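Long-range contact in metal-dependent hydrolase (Lactobacillus plantarum, PDB 2F6K), which probably catalyses the metal-dependent decarboxylation of aminocarboxymuconate semialdehyde: residues P33-N47 with S265-Q277. Numbering follows the deposited sequence.
Sequences PEWTPQLTLNFMRDN and SDIPYTPLDGSRQ. With MN (manganese (II) ion), chain C.
Phe43 holds CG anti to its backbone N (chi1 177°), which swings the ring off helix 37-46 to lie with one face against Ile267 and with Leu272 beside it. In Ile267, CG1 is tucked over the backbone, flanked by N and C (chi1 60°), and both branches meet that ring. Ile267 CG2 lies over the face, 3.9 Å from the Phe43 ring centroid in a CH-pi contact. Ile267 CD1 comes to 3.5 Å from Phe43 CD2. A beta-branched residue suits this place because its two arms span the ring. Leu272 slides past with CG against Phe43 CD1, and its carbonyl oxygen lies at the ring edge, where the polarised C-H groups suit an oxygen. On the opposite face sits the amide of Asn47, whose ND2 donates to Phe43 O at 2.8 Å. Asn47 OD1 receives a weak bond from Arg276 NH1 (2.9 Å), and the same nitrogen donates to Asp46 O, also at 2.9 Å; the long, extended arginine thus ties Asp46 and Asn47 to helix 272-277. At the other end of the contact, Pro33 lays CG over the centre of the Tyr269 ring, 3.8 Å from the centroid, a CH-pi contact for which proline's compact, rigid ring of C-H groups is well suited. Pro33 also touches Pro268, whose preceding peptide is cis. Trp35 CD1 packs against Pro268 CG, while Trp35 NE1 donates to Thr40 OG1 at 2.7 Å. Asp266 binds manganese through OD1, together with His7, His9 and His154. The contact therefore packs the helix preceding strand 49-55 against the segment following strand 261-262, joining parts of the amidohydrolase TIM barrel beside its metal site.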
loop_
_atom_site.group_PDB
_atom_site.type_symbol
_atom_site.label_atom_id
_atom_site.label_comp_id
_atom_site.label_asym_id
_atom_site.label_seq_id
_atom_site.Cartn_x
_atom_site.Cartn_y
_atom_site.Cartn_z
ATOM N N PRO A 33 17.715 -18.496 10.474
ATOM C CA PRO A 33 18.796 -19.469 10.668
ATOM C C PRO A 33 19.274 -19.600 12.112
ATOM O O PRO A 33 19.174 -18.650 12.892
ATOM C CB PRO A 33 19.891 -18.938 9.746
ATOM C CG PRO A 33 19.724 -17.467 9.880
ATOM C CD PRO A 33 18.220 -17.278 9.812
ATOM N N GLU A 34 19.780 -20.781 12.467
ATOM C CA GLU A 34 20.308 -21.011 13.811
ATOM C C GLU A 34 21.728 -20.454 13.830
ATOM O O GLU A 34 22.414 -20.454 12.807
ATOM C CB GLU A 34 20.335 -22.500 14.148
ATOM C CG GLU A 34 18.983 -23.171 14.091
ATOM C CD GLU A 34 19.020 -24.600 14.592
ATOM O OE1 GLU A 34 20.022 -25.302 14.320
ATOM O OE2 GLU A 34 18.044 -25.025 15.246
ATOM N N TRP A 35 22.177 -19.988 14.991
ATOM C CA TRP A 35 23.503 -19.402 15.072
ATOM C C TRP A 35 24.093 -19.323 16.478
ATOM O O TRP A 35 23.376 -19.146 17.459
ATOM C CB TRP A 35 23.457 -17.988 14.481
ATOM C CG TRP A 35 24.760 -17.270 14.539
ATOM C CD1 TRP A 35 25.728 -17.245 13.576
ATOM C CD2 TRP A 35 25.271 -16.509 15.641
ATOM N NE1 TRP A 35 26.813 -16.520 14.009
ATOM C CE2 TRP A 35 26.561 -16.058 15.275
ATOM C CE3 TRP A 35 24.768 -16.171 16.905
ATOM C CZ2 TRP A 35 27.354 -15.280 16.130
ATOM C CZ3 TRP A 35 25.557 -15.399 17.757
ATOM C CH2 TRP A 35 26.837 -14.964 17.363
ATOM N N THR A 36 25.413 -19.459 16.550
ATOM C CA THR A 36 26.169 -19.345 17.793
ATOM C C THR A 36 27.488 -18.777 17.308
ATOM O O THR A 36 27.771 -18.814 16.119
ATOM C CB THR A 36 26.465 -20.712 18.481
ATOM O OG1 THR A 36 27.386 -21.469 17.681
ATOM C CG2 THR A 36 25.181 -21.500 18.703
ATOM N N PRO A 37 28.307 -18.229 18.211
ATOM C CA PRO A 37 29.597 -17.677 17.752
ATOM C C PRO A 37 30.501 -18.744 17.110
ATOM O O PRO A 37 31.278 -18.462 16.185
ATOM C CB PRO A 37 30.197 -17.111 19.029
ATOM C CG PRO A 37 28.968 -16.687 19.811
ATOM C CD PRO A 37 28.002 -17.826 19.597
ATOM N N GLN A 38 30.400 -19.968 17.613
ATOM C CA GLN A 38 31.203 -21.062 17.063
ATOM C C GLN A 38 30.938 -21.414 15.590
ATOM O O GLN A 38 31.841 -21.882 14.876
ATOM C CB GLN A 38 31.024 -22.327 17.890
ATOM C CG GLN A 38 31.582 -22.239 19.282
ATOM C CD GLN A 38 33.037 -21.774 19.340
ATOM O OE1 GLN A 38 33.895 -22.204 18.563
ATOM N NE2 GLN A 38 33.317 -20.902 20.290
ATOM N N LEU A 39 29.701 -21.216 15.137
ATOM C CA LEU A 39 29.368 -21.517 13.751
ATOM C C LEU A 39 30.136 -20.556 12.854
ATOM O O LEU A 39 30.752 -20.970 11.881
ATOM C CB LEU A 39 27.871 -21.364 13.488
ATOM C CG LEU A 39 27.412 -21.844 12.113
ATOM C CD1 LEU A 39 27.557 -23.362 12.007
ATOM C CD2 LEU A 39 25.977 -21.403 11.924
ATOM N N THR A 40 30.113 -19.268 13.180
ATOM C CA THR A 40 30.834 -18.284 12.380
ATOM C C THR A 40 32.343 -18.572 12.402
ATOM O O THR A 40 33.021 -18.594 11.368
ATOM C CB THR A 40 30.610 -16.858 12.931
ATOM O OG1 THR A 40 29.233 -16.496 12.783
ATOM C CG2 THR A 40 31.502 -15.847 12.202
ATOM N N LEU A 41 32.867 -18.774 13.605
ATOM C CA LEU A 41 34.281 -19.052 13.774
ATOM C C LEU A 41 34.749 -20.303 13.014
ATOM O O LEU A 41 35.806 -20.291 12.376
ATOM C CB LEU A 41 34.606 -19.176 15.268
ATOM C CG LEU A 41 34.548 -17.866 16.063
ATOM C CD1 LEU A 41 34.549 -18.162 17.566
ATOM C CD2 LEU A 41 35.731 -16.977 15.667
ATOM N N ASN A 42 33.979 -21.383 13.083
ATOM C CA ASN A 42 34.346 -22.603 12.372
ATOM C C ASN A 42 34.245 -22.356 10.854
ATOM O O ASN A 42 35.037 -22.895 10.069
ATOM C CB ASN A 42 33.430 -23.752 12.792
ATOM C CG ASN A 42 33.923 -25.094 12.304
ATOM O OD1 ASN A 42 34.924 -25.596 12.795
ATOM N ND2 ASN A 42 33.227 -25.679 11.329
ATOM N N PHE A 43 33.273 -21.545 10.434
ATOM C CA PHE A 43 33.143 -21.236 9.010
ATOM C C PHE A 43 34.387 -20.469 8.557
ATOM O O PHE A 43 34.887 -20.661 7.441
ATOM C CB PHE A 43 31.914 -20.371 8.736
ATOM C CG PHE A 43 31.767 -19.968 7.288
ATOM C CD1 PHE A 43 31.262 -20.866 6.346
ATOM C CD2 PHE A 43 32.117 -18.684 6.866
ATOM C CE1 PHE A 43 31.103 -20.489 5.001
ATOM C CE2 PHE A 43 31.962 -18.295 5.526
ATOM C CZ PHE A 43 31.453 -19.199 4.594
HETATM N N MSE A 44 34.877 -19.592 9.426
HETATM C CA MSE A 44 36.058 -18.788 9.127
HETATM C C MSE A 44 37.302 -19.651 8.952
HETATM O O MSE A 44 38.083 -19.428 8.027
HETATM C CB MSE A 44 36.276 -17.752 10.230
HETATM C CG MSE A 44 35.274 -16.611 10.187
HETATM SE SE MSE A 44 35.384 -15.461 11.742
HETATM C CE MSE A 44 37.088 -14.615 11.357
ATOM N N ARG A 45 37.496 -20.630 9.834
ATOM C CA ARG A 45 38.657 -21.511 9.706
ATOM C C ARG A 45 38.566 -22.321 8.411
ATOM O O ARG A 45 39.549 -22.450 7.677
ATOM C CB ARG A 45 38.757 -22.470 10.897
ATOM C CG ARG A 45 39.020 -21.791 12.232
ATOM C CD ARG A 45 39.172 -22.814 13.354
ATOM N NE ARG A 45 38.218 -22.595 14.439
ATOM C CZ ARG A 45 37.151 -23.356 14.651
ATOM N NH1 ARG A 45 36.910 -24.383 13.858
ATOM N NH2 ARG A 45 36.315 -23.078 15.638
ATOM N N ASP A 46 37.378 -22.846 8.123
ATOM C CA ASP A 46 37.171 -23.654 6.922
ATOM C C ASP A 46 37.199 -22.893 5.601
ATOM O O ASP A 46 37.243 -23.510 4.540
ATOM C CB ASP A 46 35.848 -24.418 7.016
ATOM C CG ASP A 46 35.814 -25.388 8.180
ATOM O OD1 ASP A 46 36.895 -25.824 8.641
ATOM O OD2 ASP A 46 34.699 -25.728 8.627
ATOM N N ASN A 47 37.173 -21.563 5.652
ATOM C CA ASN A 47 37.168 -20.778 4.419
ATOM C C ASN A 47 38.236 -19.698 4.331
ATOM O O ASN A 47 38.093 -18.731 3.583
ATOM C CB ASN A 47 35.787 -20.170 4.222
ATOM C CG ASN A 47 34.741 -21.222 3.921
ATOM O OD1 ASN A 47 34.645 -21.706 2.791
ATOM N ND2 ASN A 47 33.966 -21.600 4.935
ATOM N N SER A 265 30.190 -12.711 2.868
ATOM C CA SER A 265 29.687 -14.078 2.724
ATOM C C SER A 265 28.181 -14.196 2.970
ATOM O O SER A 265 27.510 -15.042 2.380
ATOM C CB SER A 265 30.432 -15.027 3.667
ATOM O OG SER A 265 30.038 -14.814 5.003
ATOM N N ASP A 266 27.673 -13.341 3.849
ATOM C CA ASP A 266 26.258 -13.293 4.208
ATOM C C ASP A 266 25.762 -14.490 5.005
ATOM O O ASP A 266 24.578 -14.816 4.945
ATOM C CB ASP A 266 25.381 -13.132 2.964
ATOM C CG ASP A 266 24.129 -12.318 3.237
ATOM O OD1 ASP A 266 23.854 -12.009 4.416
ATOM O OD2 ASP A 266 23.422 -11.981 2.268
ATOM N N ILE A 267 26.655 -15.153 5.738
ATOM C CA ILE A 267 26.251 -16.288 6.561
ATOM C C ILE A 267 25.649 -15.671 7.822
ATOM O O ILE A 267 26.010 -14.557 8.196
ATOM C CB ILE A 267 27.451 -17.165 6.988
ATOM C CG1 ILE A 267 28.441 -16.326 7.803
ATOM C CG2 ILE A 267 28.122 -17.774 5.774
ATOM C CD1 ILE A 267 29.507 -17.140 8.520
ATOM N N PRO A 268 24.748 -16.395 8.510
ATOM C CA PRO A 268 24.291 -17.736 8.149
ATOM C C PRO A 268 22.983 -17.738 7.359
ATOM O O PRO A 268 22.384 -18.793 7.146
ATOM C CB PRO A 268 24.153 -18.409 9.505
ATOM C CG PRO A 268 23.578 -17.310 10.329
ATOM C CD PRO A 268 24.383 -16.086 9.906
ATOM N N TYR A 269 22.540 -16.565 6.918
ATOM C CA TYR A 269 21.298 -16.486 6.160
ATOM C C TYR A 269 21.459 -17.217 4.842
ATOM O O TYR A 269 20.531 -17.880 4.377
ATOM C CB TYR A 269 20.886 -15.030 5.973
ATOM C CG TYR A 269 20.426 -14.431 7.282
ATOM C CD1 TYR A 269 19.069 -14.369 7.609
ATOM C CD2 TYR A 269 21.359 -13.992 8.234
ATOM C CE1 TYR A 269 18.650 -13.885 8.857
ATOM C CE2 TYR A 269 20.954 -13.510 9.474
ATOM C CZ TYR A 269 19.603 -13.461 9.780
ATOM O OH TYR A 269 19.221 -12.998 11.011
ATOM N N THR A 270 22.632 -17.091 4.234
ATOM C CA THR A 270 22.920 -17.833 3.019
ATOM C C THR A 270 23.529 -19.105 3.619
ATOM O O THR A 270 24.444 -19.021 4.444
ATOM C CB THR A 270 23.987 -17.144 2.143
ATOM O OG1 THR A 270 23.464 -15.919 1.615
ATOM C CG2 THR A 270 24.409 -18.067 0.993
ATOM N N PRO A 271 23.011 -20.291 3.245
ATOM C CA PRO A 271 23.538 -21.554 3.778
ATOM C C PRO A 271 25.060 -21.577 3.702
ATOM O O PRO A 271 25.645 -21.149 2.705
ATOM C CB PRO A 271 22.911 -22.604 2.865
ATOM C CG PRO A 271 21.606 -21.998 2.502
ATOM C CD PRO A 271 21.963 -20.541 2.241
ATOM N N LEU A 272 25.704 -22.082 4.744
ATOM C CA LEU A 272 27.154 -22.136 4.754
ATOM C C LEU A 272 27.784 -22.778 3.512
ATOM O O LEU A 272 28.789 -22.278 3.002
ATOM C CB LEU A 272 27.634 -22.836 6.023
ATOM C CG LEU A 272 27.900 -21.899 7.212
ATOM C CD1 LEU A 272 26.625 -21.143 7.589
ATOM C CD2 LEU A 272 28.439 -22.715 8.396
ATOM N N ASP A 273 27.210 -23.872 3.019
ATOM C CA ASP A 273 27.759 -24.514 1.830
ATOM C C ASP A 273 27.614 -23.619 0.607
ATOM O O ASP A 273 28.486 -23.588 -0.257
ATOM C CB ASP A 273 27.067 -25.851 1.562
ATOM C CG ASP A 273 27.493 -26.927 2.534
ATOM O OD1 ASP A 273 28.713 -27.218 2.604
ATOM O OD2 ASP A 273 26.613 -27.484 3.229
ATOM N N GLY A 274 26.509 -22.892 0.531
ATOM C CA GLY A 274 26.297 -22.013 -0.601
ATOM C C GLY A 274 27.242 -20.823 -0.543
ATOM O O GLY A 274 27.689 -20.312 -1.569
ATOM N N SER A 275 27.562 -20.377 0.665
ATOM C CA SER A 275 28.458 -19.242 0.808
ATOM C C SER A 275 29.892 -19.657 0.464
ATOM O O SER A 275 30.632 -18.899 -0.174
ATOM C CB SER A 275 28.386 -18.692 2.231
ATOM O OG SER A 275 29.042 -17.440 2.306
ATOM N N ARG A 276 30.273 -20.860 0.888
ATOM C CA ARG A 276 31.598 -21.398 0.605
ATOM C C ARG A 276 31.751 -21.514 -0.908
ATOM O O ARG A 276 32.815 -21.253 -1.460
ATOM C CB ARG A 276 31.760 -22.778 1.244
ATOM C CG ARG A 276 33.016 -23.522 0.811
ATOM C CD ARG A 276 33.034 -24.945 1.350
ATOM N NE ARG A 276 34.246 -25.680 0.987
ATOM C CZ ARG A 276 35.462 -25.405 1.458
ATOM N NH1 ARG A 276 35.634 -24.405 2.314
ATOM N NH2 ARG A 276 36.505 -26.138 1.089
ATOM N N GLN A 277 30.678 -21.899 -1.586
ATOM C CA GLN A 277 30.743 -22.035 -3.028
ATOM C C GLN A 277 30.849 -20.668 -3.692
ATOM O O GLN A 277 31.546 -20.515 -4.699
ATOM C CB GLN A 277 29.514 -22.765 -3.562
ATOM C CG GLN A 277 29.505 -22.861 -5.081
ATOM C CD GLN A 277 28.131 -23.181 -5.645
ATOM O OE1 GLN A 277 27.174 -22.419 -5.457
ATOM N NE2 GLN A 277 28.024 -24.310 -6.344
HETATM MN MN MN C . 22.818 -9.906 4.918
HETATM O O HOH W 1 21.815 -10.133 3.104
HETATM O O HOH W 2 21.095 -11.132 5.837
#